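Local structure of molybdopterin biosynthesis protein MoaB (Sulfolobus tokodaii, 3IWT) at residues K14-Y19 / N52-I57. The protein probably takes part in molybdenum cofactor biosynthesis, as a MogA/MoaB-family protein with a probable molybdopterin-binding domain. Residues are numbered along the deposited sequence; the frame is centred on the assembly and turned at random.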
loop_
_atom_site.group_PDB
_atom_site.type_symbol
_atom_site.label_atom_id
_atom_site.label_comp_id
_atom_site.label_asym_id
_atom_site.label_seq_id
_atom_site.Cartn_x
_atom_site.Cartn_y
_atom_site.Cartn_z
ATOM N N LYS A 14 -4.356 36.952 -4.270
ATOM C CA LYS A 14 -4.464 37.049 -2.810
ATOM C C LYS A 14 -3.079 37.038 -2.140
ATOM O O LYS A 14 -2.145 36.402 -2.620
ATOM C CB LYS A 14 -5.283 35.873 -2.238
ATOM C CG LYS A 14 -6.802 36.065 -2.206
ATOM C CD LYS A 14 -7.495 34.878 -1.495
ATOM C CE LYS A 14 -7.508 33.605 -2.383
ATOM N NZ LYS A 14 -7.633 32.262 -1.667
ATOM N N SER A 15 -2.976 37.739 -1.020
ATOM C CA SER A 15 -1.909 37.521 -0.066
ATOM C C SER A 15 -2.305 36.255 0.694
ATOM O O SER A 15 -3.414 36.166 1.197
ATOM C CB SER A 15 -1.800 38.706 0.897
ATOM O OG SER A 15 -0.770 38.522 1.848
ATOM N N LEU A 16 -1.410 35.279 0.752
ATOM C CA LEU A 16 -1.645 34.035 1.492
ATOM C C LEU A 16 -0.780 34.005 2.751
ATOM O O LEU A 16 0.265 34.650 2.818
ATOM C CB LEU A 16 -1.364 32.825 0.599
ATOM C CG LEU A 16 -2.270 32.644 -0.625
ATOM C CD1 LEU A 16 -1.675 31.584 -1.547
ATOM C CD2 LEU A 16 -3.720 32.313 -0.219
ATOM N N ASN A 17 -1.238 33.261 3.750
ATOM C CA ASN A 17 -0.545 33.094 5.036
ATOM C C ASN A 17 0.274 31.789 5.085
ATOM O O ASN A 17 -0.258 30.677 4.881
ATOM C CB ASN A 17 -1.545 33.079 6.180
ATOM C CG ASN A 17 -2.350 34.367 6.310
ATOM O OD1 ASN A 17 -3.537 34.325 6.649
ATOM N ND2 ASN A 17 -1.717 35.487 6.120
ATOM N N PHE A 18 1.558 31.922 5.382
ATOM C CA PHE A 18 2.502 30.798 5.347
ATOM C C PHE A 18 3.053 30.544 6.740
ATOM O O PHE A 18 3.280 31.488 7.504
ATOM C CB PHE A 18 3.668 31.104 4.402
ATOM C CG PHE A 18 3.306 31.048 2.946
ATOM C CD1 PHE A 18 2.558 32.049 2.382
ATOM C CD2 PHE A 18 3.698 29.961 2.152
ATOM C CE1 PHE A 18 2.220 32.031 1.043
ATOM C CE2 PHE A 18 3.368 29.927 0.790
ATOM C CZ PHE A 18 2.601 30.956 0.249
ATOM N N TYR A 19 3.269 29.264 7.058
ATOM C CA TYR A 19 3.980 28.854 8.255
ATOM C C TYR A 19 5.247 28.114 7.813
ATOM O O TYR A 19 5.185 27.204 6.971
ATOM C CB TYR A 19 3.100 27.923 9.084
ATOM C CG TYR A 19 3.555 27.699 10.497
ATOM C CD1 TYR A 19 2.816 28.206 11.562
ATOM C CD2 TYR A 19 4.692 26.961 10.776
ATOM C CE1 TYR A 19 3.187 27.966 12.874
ATOM C CE2 TYR A 19 5.101 26.751 12.072
ATOM C CZ TYR A 19 4.336 27.250 13.121
ATOM O OH TYR A 19 4.710 27.004 14.411
ATOM N N ASN A 52 6.978 38.742 -2.249
ATOM C CA ASN A 52 5.902 38.441 -3.188
ATOM C C ASN A 52 4.484 38.701 -2.666
ATOM O O ASN A 52 3.493 38.359 -3.357
ATOM C CB ASN A 52 6.057 37.010 -3.694
ATOM C CG ASN A 52 7.104 36.897 -4.771
ATOM O OD1 ASN A 52 6.762 36.929 -5.946
ATOM N ND2 ASN A 52 8.393 36.813 -4.390
ATOM N N GLY A 53 4.385 39.341 -1.483
ATOM C CA GLY A 53 3.086 39.907 -1.078
ATOM C C GLY A 53 2.379 39.032 -0.075
ATOM O O GLY A 53 1.267 39.355 0.367
ATOM N N HIS A 54 3.030 37.923 0.297
ATOM C CA HIS A 54 2.473 36.985 1.272
ATOM C C HIS A 54 2.914 37.320 2.693
ATOM O O HIS A 54 3.794 38.155 2.909
ATOM C CB HIS A 54 2.908 35.563 0.908
ATOM C CG HIS A 54 2.498 35.164 -0.468
ATOM N ND1 HIS A 54 1.185 35.198 -0.886
ATOM C CD2 HIS A 54 3.227 34.751 -1.531
ATOM C CE1 HIS A 54 1.118 34.808 -2.144
ATOM N NE2 HIS A 54 2.348 34.549 -2.565
ATOM N N LYS A 55 2.313 36.637 3.655
ATOM C CA LYS A 55 2.577 36.846 5.074
ATOM C C LYS A 55 3.145 35.598 5.740
ATOM O O LYS A 55 2.778 34.455 5.375
ATOM C CB LYS A 55 1.283 37.232 5.790
ATOM C CG LYS A 55 0.555 38.437 5.215
ATOM C CD LYS A 55 1.414 39.671 5.294
ATOM C CE LYS A 55 0.614 40.950 5.053
ATOM N NZ LYS A 55 1.471 42.160 5.314
ATOM N N ILE A 56 4.048 35.797 6.702
ATOM C CA ILE A 56 4.546 34.679 7.519
ATOM C C ILE A 56 3.829 34.778 8.840
ATOM O O ILE A 56 3.979 35.778 9.557
ATOM C CB ILE A 56 6.078 34.754 7.774
ATOM C CG1 ILE A 56 6.860 34.892 6.457
ATOM C CG2 ILE A 56 6.540 33.543 8.615
ATOM C CD1 ILE A 56 6.484 33.925 5.342
ATOM N N ILE A 57 3.007 33.793 9.168
ATOM C CA ILE A 57 2.312 33.878 10.420
ATOM C C ILE A 57 2.844 32.959 11.501
ATOM O O ILE A 57 2.398 33.041 12.626
ATOM C CB ILE A 57 0.780 33.833 10.258
ATOM C CG1 ILE A 57 0.288 32.518 9.683
ATOM C CG2 ILE A 57 0.319 35.080 9.437
ATOM C CD1 ILE A 57 -1.213 32.364 9.943
HETATM O O HOH W 1 0.373 38.074 -3.362
#
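Parallel strands 17-23 and 55-62, neighbours at one margin of the sheet, begin to pair where Leu16, Phe18, Lys55 and Ile57 link their backbones. Lys55 N donates to Leu16 O (3.0 Å), Phe18 N to Lys55 O (2.8 Å) and Ile57 N to Phe18 O (2.9 Å), the alternation expected of a parallel ladder. Ahead of it, side chains take over from the backbone. His54 ND1 lies nearly in line with the Leu16 N-H (3.1 Å, 167°) and receives it in the imidazole plane, which helps to hold the ring's rotation. Phe18 CE1 sits over one imidazole face, 3.5 Å from His54 CG, with the ring planes inclined at 51°. Ser15 OG, turned away from its backbone N (chi1 180°), reaches across to donate a hydrogen bond to an in-plane lone pair of Gly53 O at 2.7 Å. Gly53, at positive phi, is the C' residue of the Schellman motif ending helix 40-51, and a water bridges Lys14 O and Asn52 O beside it. Phe18 and Ile56 face that helix, both touching Leu49, whereas Asn17 CB meets Ile57 CD1 on the other side. Strand 17-23, the helical connection ending in helix 40-51, and strand 55-62 form a beta-alpha-beta crossover typical of the MogA/MoaB alpha/beta sandwich.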